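Local coordinates for heterokaryon incompatibility protein S (PDB 2WVO) that drives heterokaryon incompatibility in a filamentous fungus, setting off a lethal reaction on meeting the prion form of its incompatible allelic partner, at residues A[189-194]-A[198-203]. Sequence-based numbering, arbitrary orientation.
Sequences EEVEDE and TILKDA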
# COMPACT_ATOMS: atom_id res chain seq x y z
N GLU A 189 -29.59 7.22 14.03
CA GLU A 189 -30.90 7.46 14.66
C GLU A 189 -32.01 6.50 14.19
O GLU A 189 -33.01 6.33 14.89
CB GLU A 189 -31.33 8.92 14.49
CG GLU A 189 -31.75 9.33 13.08
CD GLU A 189 -31.87 10.84 12.90
OE1 GLU A 189 -32.07 11.56 13.90
OE2 GLU A 189 -31.76 11.31 11.75
N GLU A 190 -31.82 5.87 13.03
CA GLU A 190 -32.81 4.96 12.45
C GLU A 190 -32.70 3.51 12.94
O GLU A 190 -33.65 2.73 12.78
CB GLU A 190 -32.73 5.01 10.92
CG GLU A 190 -33.69 6.00 10.28
CD GLU A 190 -35.14 5.54 10.35
OE1 GLU A 190 -35.39 4.33 10.15
OE2 GLU A 190 -36.02 6.39 10.62
N VAL A 191 -31.56 3.14 13.51
CA VAL A 191 -31.41 1.80 14.09
C VAL A 191 -31.74 1.82 15.60
O VAL A 191 -31.09 2.53 16.39
CB VAL A 191 -30.03 1.14 13.76
CG1 VAL A 191 -28.89 2.15 13.83
CG2 VAL A 191 -29.75 -0.05 14.67
N GLU A 192 -32.76 1.04 15.97
CA GLU A 192 -33.31 1.09 17.32
C GLU A 192 -32.98 -0.16 18.14
O GLU A 192 -32.66 -0.06 19.33
CB GLU A 192 -34.83 1.33 17.30
CG GLU A 192 -35.30 2.43 16.33
CD GLU A 192 -35.12 3.85 16.87
OE1 GLU A 192 -35.47 4.82 16.14
OE2 GLU A 192 -34.64 4.00 18.02
N ASP A 193 -33.08 -1.33 17.51
CA ASP A 193 -32.84 -2.61 18.19
C ASP A 193 -31.37 -2.79 18.59
O ASP A 193 -30.46 -2.42 17.85
CB ASP A 193 -33.31 -3.77 17.31
CG ASP A 193 -32.57 -3.84 15.98
OD1 ASP A 193 -32.01 -4.91 15.67
OD2 ASP A 193 -32.56 -2.82 15.25
N GLU A 194 -31.16 -3.37 19.78
CA GLU A 194 -29.81 -3.62 20.32
C GLU A 194 -28.96 -4.54 19.44
O GLU A 194 -27.71 -4.34 19.33
CB GLU A 194 -29.92 -4.22 21.73
CG GLU A 194 -28.57 -4.34 22.49
CD GLU A 194 -28.92 -4.90 23.97
OE1 GLU A 194 -28.18 -5.89 24.42
OE2 GLU A 194 -29.93 -4.35 24.69
N THR A 198 -25.23 -3.52 18.20
CA THR A 198 -24.10 -4.28 18.74
C THR A 198 -23.23 -4.79 17.61
O THR A 198 -22.00 -4.79 17.71
CB THR A 198 -24.62 -5.44 19.62
OG1 THR A 198 -25.47 -4.91 20.64
CG2 THR A 198 -23.47 -6.23 20.26
N ILE A 199 -23.88 -5.21 16.52
CA ILE A 199 -23.19 -5.63 15.30
C ILE A 199 -22.46 -4.44 14.65
O ILE A 199 -21.31 -4.58 14.23
CB ILE A 199 -24.18 -6.32 14.30
CG1 ILE A 199 -24.78 -7.61 14.90
CG2 ILE A 199 -23.50 -6.62 12.98
CD1 ILE A 199 -23.79 -8.74 15.22
N LEU A 200 -23.12 -3.28 14.60
CA LEU A 200 -22.51 -2.04 14.10
C LEU A 200 -21.28 -1.60 14.90
O LEU A 200 -20.25 -1.28 14.31
CB LEU A 200 -23.51 -0.88 14.09
CG LEU A 200 -24.09 -0.29 12.80
CD1 LEU A 200 -24.74 1.04 13.13
CD2 LEU A 200 -23.05 -0.11 11.66
N LYS A 201 -21.41 -1.56 16.22
CA LYS A 201 -20.32 -1.13 17.10
C LYS A 201 -19.10 -2.05 17.00
O LYS A 201 -17.96 -1.58 17.08
CB LYS A 201 -20.79 -1.02 18.55
CG LYS A 201 -19.71 -0.51 19.49
CD LYS A 201 -20.19 -0.43 20.92
CE LYS A 201 -19.09 0.10 21.83
NZ LYS A 201 -18.01 -0.89 22.10
N ASP A 202 -19.35 -3.35 16.84
CA ASP A 202 -18.28 -4.33 16.70
C ASP A 202 -17.53 -4.16 15.39
O ASP A 202 -16.30 -4.26 15.36
CB ASP A 202 -18.83 -5.76 16.83
CG ASP A 202 -17.87 -6.81 16.27
OD1 ASP A 202 -17.11 -7.39 17.07
OD2 ASP A 202 -17.88 -7.04 15.04
N ALA A 203 -18.27 -3.92 14.31
CA ALA A 203 -17.68 -3.69 12.98
C ALA A 203 -16.96 -2.34 12.89
O ALA A 203 -15.94 -2.21 12.20
CB ALA A 203 -18.75 -3.83 11.89
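Thr198 meets Glu194 through two bonds to one carbonyl oxygen. Its backbone N lies 2.8 Å from Glu194 O, the i to i-4 bond expected of the first turn of helix 194-204. Thr198 OG1 donates to the same Glu194 O at 2.7 Å, but from above the carbonyl plane, 41° out of it. A chi1 of -56° makes this second bond possible, because it sets OG1 beside the backbone N and turns CG2 away from it. One acceptor thus serves a peptide N-H and a hydroxyl, a common way for a threonine inside a helix to satisfy its OG1. The two side chains run alongside each other in the same direction, with Glu194 CG 3.7 Å from Thr198 OG1. One residue ahead of Glu194, Asp193 is the N-cap: its side chain caps a backbone N of the first turn, and OD1 also hydrogen-bonds Ser196 OG.

Further along, Leu200 supplies the apolar part: its CD1 lies 4.4 Å from Val191 CG1, a loose contact between methyl groups of two buried residues. The CA atoms of this pair are 9.7 Å apart, so it meets through side-chain ends and not backbones.

Past this point the helix turns to other partners, Asp202 OD2 forming a salt bridge with Arg40. Within the largely helical globular domain, the Glu194-Thr198 half belongs to helix 194-204 itself, while Val191-Leu200 ties the loop after helix 177-187 to it. Leu200 also touches Leu125 and Leu129 of helix 120-136 and Met211 of helix 209-218, while Ala203 rests on helix 38-59.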